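Long-range contacts in hypothetical protein PH1109 (Pyrococcus horikoshii, PDB 2E6U), which is of unknown function but binds coenzyme A through a CoA-binding domain with a Rossmann-like fold, a parallel sheet flanked by helices: residues W106-T111 and N130-R135; A102-F107 and G124-A129. One frame throughout, in Å; residues are numbered along the deposited sequence.

Interaction 1: W106-T111 and N130-R135. With COA (coenzyme A), chain F.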
ATOM      1  N   TRP A 106       1.987   3.604  -0.729  1.00 16.53           N
ATOM      2  CA  TRP A 106       3.000   2.600  -1.068  1.00 17.41           C
ATOM      3  C   TRP A 106       2.759   2.075  -2.491  1.00 18.40           C
ATOM      4  O   TRP A 106       1.816   1.309  -2.726  1.00 17.78           O
ATOM      5  CB  TRP A 106       2.996   1.440  -0.049  1.00 17.16           C
ATOM      6  CG  TRP A 106       4.120   0.440  -0.158  1.00 17.15           C
ATOM      7  CD1 TRP A 106       4.438  -0.320  -1.259  1.00 17.02           C
ATOM      8  CD2 TRP A 106       5.082   0.074   0.865  1.00 17.46           C
ATOM      9  NE1 TRP A 106       5.522  -1.114  -0.990  1.00 18.94           N
ATOM     10  CE2 TRP A 106       5.942  -0.890   0.297  1.00 18.66           C
ATOM     11  CE3 TRP A 106       5.287   0.467   2.211  1.00 19.87           C
ATOM     12  CZ2 TRP A 106       6.998  -1.486   1.013  1.00 17.37           C
ATOM     13  CZ3 TRP A 106       6.335  -0.118   2.925  1.00 17.99           C
ATOM     14  CH2 TRP A 106       7.179  -1.088   2.325  1.00 16.84           C
ATOM     15  N   PHE A 107       3.628   2.486  -3.424  1.00 17.49           N
ATOM     16  CA  PHE A 107       3.586   1.997  -4.821  1.00 17.82           C
ATOM     17  C   PHE A 107       4.303   0.647  -4.953  1.00 18.09           C
ATOM     18  O   PHE A 107       5.560   0.564  -4.868  1.00 18.96           O
ATOM     19  CB  PHE A 107       4.233   3.029  -5.768  1.00 17.90           C
ATOM     20  CG  PHE A 107       3.488   4.317  -5.889  1.00 17.19           C
ATOM     21  CD1 PHE A 107       2.453   4.449  -6.806  1.00 15.39           C
ATOM     22  CD2 PHE A 107       3.837   5.423  -5.109  1.00 18.10           C
ATOM     23  CE1 PHE A 107       1.762   5.653  -6.939  1.00 16.00           C
ATOM     24  CE2 PHE A 107       3.172   6.636  -5.227  1.00 17.45           C
ATOM     25  CZ  PHE A 107       2.120   6.773  -6.159  1.00 18.29           C
ATOM     26  N   GLN A 108       3.538  -0.422  -5.173  1.00 16.57           N
ATOM     27  CA  GLN A 108       4.107  -1.761  -5.425  1.00 17.43           C
ATOM     28  C   GLN A 108       4.754  -1.767  -6.828  1.00 18.62           C
ATOM     29  O   GLN A 108       4.640  -0.769  -7.526  1.00 18.83           O
ATOM     30  CB  GLN A 108       3.038  -2.853  -5.349  1.00 17.53           C
ATOM     31  CG  GLN A 108       2.453  -3.048  -3.932  1.00 17.17           C
ATOM     32  CD  GLN A 108       3.295  -3.970  -3.036  1.00 17.45           C
ATOM     33  OE1 GLN A 108       3.914  -4.978  -3.488  1.00 19.76           O
ATOM     34  NE2 GLN A 108       3.259  -3.686  -1.755  1.00 15.05           N
ATOM     35  N   TYR A 109       5.407  -2.866  -7.226  1.00 20.17           N
ATOM     36  CA  TYR A 109       6.113  -2.876  -8.528  1.00 21.74           C
ATOM     37  C   TYR A 109       5.104  -2.647  -9.642  1.00 21.85           C
ATOM     38  O   TYR A 109       4.006  -3.208  -9.619  1.00 20.51           O
ATOM     39  CB  TYR A 109       6.822  -4.196  -8.831  1.00 23.67           C
ATOM     40  CG  TYR A 109       7.696  -4.775  -7.748  1.00 26.25           C
ATOM     41  CD1 TYR A 109       8.537  -3.978  -6.987  1.00 28.20           C
ATOM     42  CD2 TYR A 109       7.725  -6.155  -7.539  1.00 28.80           C
ATOM     43  CE1 TYR A 109       9.358  -4.540  -5.996  1.00 29.13           C
ATOM     44  CE2 TYR A 109       8.543  -6.725  -6.551  1.00 29.91           C
ATOM     45  CZ  TYR A 109       9.353  -5.908  -5.800  1.00 29.67           C
ATOM     46  OH  TYR A 109      10.164  -6.486  -4.846  1.00 31.77           O
ATOM     47  N   ASN A 110       5.499  -1.820 -10.609  1.00 21.63           N
ATOM     48  CA  ASN A 110       4.709  -1.569 -11.815  1.00 22.33           C
ATOM     49  C   ASN A 110       3.487  -0.667 -11.620  1.00 21.33           C
ATOM     50  O   ASN A 110       2.643  -0.578 -12.512  1.00 21.81           O
ATOM     51  CB  ASN A 110       4.348  -2.897 -12.505  1.00 23.01           C
ATOM     52  CG  ASN A 110       5.601  -3.720 -12.889  1.00 29.00           C
ATOM     53  OD1 ASN A 110       6.646  -3.161 -13.243  1.00 33.56           O
ATOM     54  ND2 ASN A 110       5.496  -5.040 -12.802  1.00 34.03           N
ATOM     55  N   THR A 111       3.401   0.013 -10.470  1.00 18.91           N
ATOM     56  CA  THR A 111       2.269   0.884 -10.167  1.00 18.81           C
ATOM     57  C   THR A 111       2.604   2.370 -10.080  1.00 18.90           C
ATOM     58  O   THR A 111       1.710   3.237  -9.974  1.00 18.87           O
ATOM     59  CB  THR A 111       1.588   0.480  -8.828  1.00 17.55           C
ATOM     60  OG1 THR A 111       2.403   0.919  -7.722  1.00 18.48           O
ATOM     61  CG2 THR A 111       1.353  -1.030  -8.779  1.00 16.50           C
ATOM     62  N   ASN A 130       8.263   1.630  -5.687  1.00 24.58           N
ATOM     63  CA  ASN A 130       8.913   0.463  -6.272  1.00 26.01           C
ATOM     64  C   ASN A 130       9.485  -0.505  -5.233  1.00 25.31           C
ATOM     65  O   ASN A 130      10.630  -0.960  -5.335  1.00 25.97           O
ATOM     66  CB  ASN A 130       9.980   0.919  -7.271  1.00 26.97           C
ATOM     67  CG  ASN A 130      10.221  -0.084  -8.371  1.00 30.43           C
ATOM     68  OD1 ASN A 130      11.370  -0.320  -8.754  1.00 32.28           O
ATOM     69  ND2 ASN A 130       9.142  -0.674  -8.900  1.00 33.61           N
ATOM     70  N   ARG A 131       8.686  -0.799  -4.205  1.00 23.44           N
ATOM     71  CA  ARG A 131       9.047  -1.803  -3.209  1.00 22.35           C
ATOM     72  C   ARG A 131       7.818  -2.698  -2.974  1.00 21.37           C
ATOM     73  O   ARG A 131       6.710  -2.311  -3.324  1.00 20.51           O
ATOM     74  CB  ARG A 131       9.407  -1.153  -1.859  1.00 22.08           C
ATOM     75  CG  ARG A 131      10.444  -0.039  -1.885  1.00 22.13           C
ATOM     76  CD  ARG A 131      10.943   0.215  -0.454  1.00 22.13           C
ATOM     77  NE  ARG A 131      11.746   1.452  -0.327  1.00 24.57           N
ATOM     78  CZ  ARG A 131      12.922   1.522   0.303  1.00 25.62           C
ATOM     79  NH1 ARG A 131      13.459   0.439   0.854  1.00 25.44           N
ATOM     80  NH2 ARG A 131      13.562   2.683   0.381  1.00 27.51           N
ATOM     81  N   CYS A 132       8.017  -3.863  -2.369  1.00 21.16           N
ATOM     82  CA  CYS A 132       6.911  -4.723  -1.970  1.00 21.13           C
ATOM     83  C   CYS A 132       6.816  -4.753  -0.438  1.00 20.01           C
ATOM     84  O   CYS A 132       7.829  -4.952   0.226  1.00 20.46           O
ATOM     85  CB  CYS A 132       7.127  -6.139  -2.490  1.00 21.46           C
ATOM     86  SG  CYS A 132       5.886  -7.329  -1.909  1.00 23.60           S
ATOM     87  N   MET A 133       5.618  -4.577   0.128  1.00 19.04           N
ATOM     88  CA  MET A 133       5.478  -4.688   1.588  1.00 18.70           C
ATOM     89  C   MET A 133       5.911  -6.046   2.138  1.00 18.82           C
ATOM     90  O   MET A 133       6.516  -6.116   3.217  1.00 19.08           O
ATOM     91  CB  MET A 133       4.027  -4.378   2.019  1.00 18.01           C
ATOM     92  CG  MET A 133       3.700  -2.905   1.913  1.00 18.00           C
ATOM     93  SD  MET A 133       2.127  -2.486   2.777  1.00 19.97           S
ATOM     94  CE  MET A 133       2.673  -2.497   4.488  1.00 19.97           C
ATOM     95  N   MET A 134       5.575  -7.123   1.427  1.00 18.64           N
ATOM     96  CA  MET A 134       5.990  -8.461   1.836  1.00 20.90           C
ATOM     97  C   MET A 134       7.519  -8.617   1.803  1.00 21.34           C
ATOM     98  O   MET A 134       8.130  -9.112   2.757  1.00 21.16           O
ATOM     99  CB  MET A 134       5.319  -9.507   0.964  1.00 20.70           C
ATOM    100  CG  MET A 134       5.833 -10.929   1.140  1.00 21.68           C
ATOM    101  SD  MET A 134       4.821 -12.151   0.308  1.00 24.84           S
ATOM    102  CE  MET A 134       5.511 -12.152  -1.353  1.00 26.71           C
ATOM    103  N   ARG A 135       8.129  -8.211   0.696  1.00 21.63           N
ATOM    104  CA  ARG A 135       9.581  -8.379   0.531  1.00 23.37           C
ATOM    105  C   ARG A 135      10.353  -7.534   1.525  1.00 22.26           C
ATOM    106  O   ARG A 135      11.330  -8.014   2.105  1.00 23.02           O
ATOM    107  CB  ARG A 135      10.005  -8.072  -0.899  1.00 23.55           C
ATOM    108  CG  ARG A 135       9.543  -9.168  -1.886  1.00 29.30           C
ATOM    109  CD  ARG A 135      10.531 -10.338  -1.968  1.00 36.42           C
ATOM    110  NE  ARG A 135      10.106 -11.364  -2.927  1.00 42.00           N
ATOM    111  CZ  ARG A 135       9.704 -12.597  -2.600  1.00 45.05           C
ATOM    112  NH1 ARG A 135       9.663 -12.993  -1.327  1.00 46.61           N
ATOM    113  NH2 ARG A 135       9.350 -13.450  -3.554  1.00 46.14           N
TER
HETATM  114  N1A COA F 200      -9.898  -0.333  -8.207  1.00 15.22           N
HETATM  115  C2A COA F 200      -9.385  -1.443  -7.420  1.00 14.39           C
HETATM  116  N3A COA F 200      -8.943  -2.596  -8.182  1.00 14.84           N
HETATM  117  C4A COA F 200      -8.972  -2.556  -9.537  1.00 16.70           C
HETATM  118  C5A COA F 200      -9.421  -1.433 -10.242  1.00 15.40           C
HETATM  119  C6A COA F 200      -9.900  -0.315  -9.552  1.00 15.32           C
HETATM  120  N6A COA F 200     -10.398   0.820 -10.164  1.00 15.47           N
HETATM  121  N7A COA F 200      -9.311  -1.748 -11.560  1.00 15.11           N
HETATM  122  C8A COA F 200      -8.807  -2.993 -11.676  1.00 15.86           C
HETATM  123  N9A COA F 200      -8.594  -3.468 -10.423  1.00 15.85           N
HETATM  124  C1B COA F 200      -8.096  -4.795 -10.068  1.00 15.25           C
HETATM  125  C2B COA F 200      -8.809  -5.885 -10.899  1.00 17.80           C
HETATM  126  O2B COA F 200     -10.073  -6.282 -10.344  1.00 17.24           O
HETATM  127  C3B COA F 200      -7.765  -6.996 -10.976  1.00 17.98           C
HETATM  128  O3B COA F 200      -8.050  -8.121 -10.143  1.00 20.15           O
HETATM  129  P3B COA F 200      -8.893  -9.369 -10.703  1.00 18.74           P
HETATM  130  O7A COA F 200     -10.120  -8.737 -11.356  1.00 16.49           O
HETATM  131  O8A COA F 200      -7.962 -10.033 -11.690  1.00 19.35           O
HETATM  132  O9A COA F 200      -9.175 -10.245  -9.498  1.00 19.91           O
HETATM  133  C4B COA F 200      -6.481  -6.326 -10.513  1.00 16.90           C
HETATM  134  O4B COA F 200      -6.764  -4.950 -10.451  1.00 18.21           O
HETATM  135  C5B COA F 200      -5.310  -6.461 -11.482  1.00 18.60           C
HETATM  136  O5B COA F 200      -5.792  -6.190 -12.803  1.00 19.98           O
HETATM  137  P1A COA F 200      -4.758  -5.630 -13.897  1.00 22.59           P
HETATM  138  O1A COA F 200      -4.258  -4.306 -13.400  1.00 21.98           O
HETATM  139  O2A COA F 200      -5.557  -5.722 -15.189  1.00 23.79           O
HETATM  140  O3A COA F 200      -3.649  -6.763 -13.830  1.00 22.01           O
HETATM  141  P2A COA F 200      -2.228  -6.851 -14.593  1.00 23.77           P
HETATM  142  O4A COA F 200      -2.252  -5.820 -15.674  1.00 23.10           O
HETATM  143  O5A COA F 200      -1.994  -8.321 -14.807  1.00 23.63           O
HETATM  144  O6A COA F 200      -1.211  -6.400 -13.455  1.00 22.03           O
HETATM  145  CBP COA F 200      -0.634  -4.970 -11.626  1.00 17.63           C
HETATM  146  CCP COA F 200      -1.044  -5.019 -13.097  1.00 18.56           C
HETATM  147  CDP COA F 200      -1.757  -5.497 -10.722  1.00 18.71           C
HETATM  148  CEP COA F 200      -0.410  -3.494 -11.264  1.00 19.45           C
HETATM  149  CAP COA F 200       0.597  -5.844 -11.390  1.00 19.51           C
HETATM  150  OAP COA F 200       1.753  -5.382 -12.141  1.00 20.86           O
HETATM  151  C9P COA F 200       0.813  -5.830  -9.873  1.00 21.62           C
HETATM  152  O9P COA F 200       0.611  -7.125  -9.348  1.00 20.89           O
HETATM  153  N8P COA F 200       2.052  -5.208  -9.466  1.00 19.87           N
HETATM  154  C7P COA F 200       2.591  -5.374  -8.134  1.00 18.98           C
HETATM  155  C6P COA F 200       3.603  -6.503  -8.267  1.00 20.82           C
HETATM  156  C5P COA F 200       4.573  -6.720  -7.102  1.00 22.53           C
HETATM  157  O5P COA F 200       4.654  -5.673  -6.157  1.00 19.29           O
HETATM  158  N4P COA F 200       4.429  -7.983  -6.458  1.00 24.35           N
HETATM  159  C3P COA F 200       5.143  -8.216  -5.222  1.00 32.00           C
HETATM  160  C2P COA F 200       5.750  -9.600  -5.224  1.00 37.21           C
HETATM  161  S1P COA F 200       6.993  -9.657  -3.909  1.00 45.11           S
HETATM  162  O   HOH W   1      10.766  -4.483  -2.107  1.00 29.03           O
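Trp106 meets Arg131 with its indole edge: NE1 donates to Arg131 O at 2.9 Å. The oxygen lies near the indole plane, but NE1 sits well above the carbonyl plane of Arg131. With CG trans to the backbone N (chi1 -171°), the same ring lies under Met133, whose CG sits 3.4 Å from the centroid of the six-membered ring of Trp106, a CH-pi contact. Met133 SD hangs farther out over that face, a Met-aromatic approach suited to a flexible, polarisable side chain. Phe107 O takes a weak bond from Arg131 N, while the alpha hydrogen of Gln108 points almost straight at Arg131 O. From Gln108 to Thr111 the chain makes a type II turn, and Gln108 O accepts from both the amide and the hydroxyl of Thr111. Tyr109 N donates to COA O5P at 3.1 Å; its ring leans obliquely toward the ligand's C5P and has Asn130 O at its edge. Cys132 N-caps helix 133-141, SG accepting from Arg135 N at 3.5 Å, and that sulfur is 3.3 Å from COA S1P. Loops after parallel strands thus build a coenzyme A pocket at the sheet's C-terminal edge, as in Rossmann-like folds.

Interaction 2: A102-F107 and G124-A129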
ATOM      1  N   ALA A 102      -4.639   9.178   5.476  1.00 19.71           N
ATOM      2  CA  ALA A 102      -3.600   8.165   5.496  1.00 19.16           C
ATOM      3  C   ALA A 102      -2.233   8.855   5.612  1.00 19.23           C
ATOM      4  O   ALA A 102      -2.105  10.046   5.310  1.00 19.18           O
ATOM      5  CB  ALA A 102      -3.647   7.285   4.244  1.00 19.11           C
ATOM      6  N   LYS A 103      -1.244   8.099   6.063  1.00 18.99           N
ATOM      7  CA  LYS A 103       0.099   8.617   6.326  1.00 20.17           C
ATOM      8  C   LYS A 103       1.098   8.234   5.251  1.00 20.29           C
ATOM      9  O   LYS A 103       2.123   8.913   5.076  1.00 20.22           O
ATOM     10  CB  LYS A 103       0.619   8.112   7.674  1.00 20.93           C
ATOM     11  CG  LYS A 103      -0.230   8.515   8.867  1.00 23.20           C
ATOM     12  CD  LYS A 103      -0.351  10.032   8.920  1.00 30.52           C
ATOM     13  CE  LYS A 103      -0.672  10.521  10.302  1.00 34.21           C
ATOM     14  NZ  LYS A 103      -1.434  11.795  10.180  1.00 37.00           N
ATOM     15  N   VAL A 104       0.829   7.122   4.564  1.00 18.69           N
ATOM     16  CA  VAL A 104       1.796   6.526   3.656  1.00 18.29           C
ATOM     17  C   VAL A 104       1.082   6.066   2.399  1.00 18.74           C
ATOM     18  O   VAL A 104       0.039   5.411   2.496  1.00 18.46           O
ATOM     19  CB  VAL A 104       2.507   5.305   4.299  1.00 18.32           C
ATOM     20  CG1 VAL A 104       3.445   4.569   3.287  1.00 17.39           C
ATOM     21  CG2 VAL A 104       3.277   5.719   5.576  1.00 18.99           C
ATOM     22  N   VAL A 105       1.640   6.396   1.231  1.00 18.67           N
ATOM     23  CA  VAL A 105       1.193   5.796  -0.035  1.00 18.53           C
ATOM     24  C   VAL A 105       2.316   4.868  -0.465  1.00 18.60           C
ATOM     25  O   VAL A 105       3.486   5.294  -0.517  1.00 18.01           O
ATOM     26  CB  VAL A 105       0.902   6.862  -1.145  1.00 19.33           C
ATOM     27  CG1 VAL A 105       0.641   6.192  -2.504  1.00 21.25           C
ATOM     28  CG2 VAL A 105      -0.289   7.725  -0.770  1.00 20.47           C
ATOM     29  N   TRP A 106       1.987   3.604  -0.729  1.00 16.53           N
ATOM     30  CA  TRP A 106       3.000   2.600  -1.068  1.00 17.41           C
ATOM     31  C   TRP A 106       2.759   2.075  -2.491  1.00 18.40           C
ATOM     32  O   TRP A 106       1.816   1.309  -2.726  1.00 17.78           O
ATOM     33  CB  TRP A 106       2.996   1.440  -0.049  1.00 17.16           C
ATOM     34  CG  TRP A 106       4.120   0.440  -0.158  1.00 17.15           C
ATOM     35  CD1 TRP A 106       4.438  -0.320  -1.259  1.00 17.02           C
ATOM     36  CD2 TRP A 106       5.082   0.074   0.865  1.00 17.46           C
ATOM     37  NE1 TRP A 106       5.522  -1.114  -0.990  1.00 18.94           N
ATOM     38  CE2 TRP A 106       5.942  -0.890   0.297  1.00 18.66           C
ATOM     39  CE3 TRP A 106       5.287   0.467   2.211  1.00 19.87           C
ATOM     40  CZ2 TRP A 106       6.998  -1.486   1.013  1.00 17.37           C
ATOM     41  CZ3 TRP A 106       6.335  -0.118   2.925  1.00 17.99           C
ATOM     42  CH2 TRP A 106       7.179  -1.088   2.325  1.00 16.84           C
ATOM     43  N   PHE A 107       3.628   2.486  -3.424  1.00 17.49           N
ATOM     44  CA  PHE A 107       3.586   1.997  -4.821  1.00 17.82           C
ATOM     45  C   PHE A 107       4.303   0.647  -4.953  1.00 18.09           C
ATOM     46  O   PHE A 107       5.560   0.564  -4.868  1.00 18.96           O
ATOM     47  CB  PHE A 107       4.233   3.029  -5.768  1.00 17.90           C
ATOM     48  CG  PHE A 107       3.488   4.317  -5.889  1.00 17.19           C
ATOM     49  CD1 PHE A 107       2.453   4.449  -6.806  1.00 15.39           C
ATOM     50  CD2 PHE A 107       3.837   5.423  -5.109  1.00 18.10           C
ATOM     51  CE1 PHE A 107       1.762   5.653  -6.939  1.00 16.00           C
ATOM     52  CE2 PHE A 107       3.172   6.636  -5.227  1.00 17.45           C
ATOM     53  CZ  PHE A 107       2.120   6.773  -6.159  1.00 18.29           C
ATOM     54  N   GLY A 124       1.865  15.966   2.201  1.00 28.30           N
ATOM     55  CA  GLY A 124       2.638  15.585   3.371  1.00 27.83           C
ATOM     56  C   GLY A 124       2.644  14.114   3.712  1.00 27.02           C
ATOM     57  O   GLY A 124       3.088  13.734   4.787  1.00 27.70           O
ATOM     58  N   LEU A 125       2.165  13.268   2.802  1.00 26.08           N
ATOM     59  CA  LEU A 125       2.304  11.832   3.003  1.00 24.90           C
ATOM     60  C   LEU A 125       3.694  11.291   2.671  1.00 24.95           C
ATOM     61  O   LEU A 125       4.422  11.843   1.829  1.00 25.45           O
ATOM     62  CB  LEU A 125       1.218  11.067   2.231  1.00 25.06           C
ATOM     63  CG  LEU A 125      -0.191  11.128   2.830  1.00 24.29           C
ATOM     64  CD1 LEU A 125      -0.809  12.513   2.726  1.00 22.12           C
ATOM     65  CD2 LEU A 125      -1.087  10.119   2.145  1.00 23.09           C
ATOM     66  N   ILE A 126       4.067  10.210   3.341  1.00 23.53           N
ATOM     67  CA  ILE A 126       5.257   9.476   2.997  1.00 23.93           C
ATOM     68  C   ILE A 126       4.976   8.658   1.728  1.00 24.16           C
ATOM     69  O   ILE A 126       3.941   7.988   1.621  1.00 24.06           O
ATOM     70  CB  ILE A 126       5.670   8.549   4.145  1.00 23.99           C
ATOM     71  CG1 ILE A 126       5.947   9.367   5.420  1.00 25.68           C
ATOM     72  CG2 ILE A 126       6.863   7.682   3.770  1.00 24.71           C
ATOM     73  CD1 ILE A 126       6.014   8.516   6.683  1.00 29.22           C
ATOM     74  N   ILE A 127       5.910   8.708   0.782  1.00 23.52           N
ATOM     75  CA  ILE A 127       5.830   7.887  -0.424  1.00 23.46           C
ATOM     76  C   ILE A 127       6.867   6.773  -0.382  1.00 23.29           C
ATOM     77  O   ILE A 127       8.088   7.018  -0.203  1.00 23.46           O
ATOM     78  CB  ILE A 127       5.975   8.757  -1.704  1.00 23.24           C
ATOM     79  CG1 ILE A 127       4.791   9.737  -1.776  1.00 26.08           C
ATOM     80  CG2 ILE A 127       6.061   7.875  -2.951  1.00 23.72           C
ATOM     81  CD1 ILE A 127       5.149  11.084  -2.344  1.00 29.27           C
ATOM     82  N   VAL A 128       6.391   5.542  -0.513  1.00 21.06           N
ATOM     83  CA  VAL A 128       7.257   4.392  -0.708  1.00 20.55           C
ATOM     84  C   VAL A 128       7.058   3.984  -2.160  1.00 21.17           C
ATOM     85  O   VAL A 128       5.927   3.834  -2.617  1.00 19.62           O
ATOM     86  CB  VAL A 128       6.935   3.203   0.249  1.00 20.17           C
ATOM     87  CG1 VAL A 128       7.856   2.031  -0.008  1.00 19.69           C
ATOM     88  CG2 VAL A 128       6.993   3.656   1.734  1.00 21.97           C
ATOM     89  N   ALA A 129       8.153   3.842  -2.897  1.00 21.63           N
ATOM     90  CA  ALA A 129       8.044   3.606  -4.339  1.00 22.71           C
ATOM     91  C   ALA A 129       8.878   2.436  -4.825  1.00 23.81           C
ATOM     92  O   ALA A 129      10.033   2.252  -4.398  1.00 23.72           O
ATOM     93  CB  ALA A 129       8.373   4.884  -5.126  1.00 22.81           C
TER
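Val128 presses its CG1 methyl onto the six-membered ring of Trp106, 3.5 Å from the centroid and only 11° off the ring normal, so a methyl covers the centre of that ring. CG1 gets there because it stands trans to the backbone N (chi1 179°), which turns the other methyl, CG2, back toward Val104 CG1 at 4.0 Å. On the sheet face that carries Trp106 and Val128, Val104 CG2 also meets Ile126 CB. On the face of Val105 and Phe107, Ile127 CG2 comes in the ring plane to the edge of Phe107, 3.9 Å from CE2, the two side chains running alongside each other in one direction. Val105 CG2 touches Leu125 CD2, and Leu125 also folds its branch point against the carbonyl of Ala102. Beta-branched residues suit these extended backbones.

Four backbone bonds stitch the strands in parallel register, running from Ile126 N to Lys103 O (2.9 Å), Val105 N to Ile126 O, Val128 N to Val105 O and Phe107 N to Val128 O (2.8 Å). At the outer end Gly124, with positive phi, closes helix 114-122 in a Schellman motif. That helix completes a beta-alpha-beta crossover and packs on Ile127 and Phe107, while helix 12-21 covers Trp106, Ile126 and Val128 on the other face. Strand 104-107 pairs in turn with strand 80-83, and strand 126-129 forms one edge of the five-stranded parallel sheet.

How the interactions relate
Interactions 1 and 2, centred 11 Å apart, are successive stages of one course: strands 104-107 and 126-129 run as neighbours in interaction 2, then their continuations meet in interaction 1 beside coenzyme A. Trp106 and Phe107 belong to both. The indole of Trp106 is sandwiched, with Val128 CG1 and Met133 CG on opposite faces, tying the sheet to the start of helix 133-141. Phe107 likewise uses its amide in the strand pairing and its carbonyl toward Arg131. The side chain of Trp106 remains about 7 Å from coenzyme A between nearest atoms, which is consistent with interaction 2 lying behind the residues that line the ligand, whereas Tyr109 and Cys132 of interaction 1 touch the ligand directly.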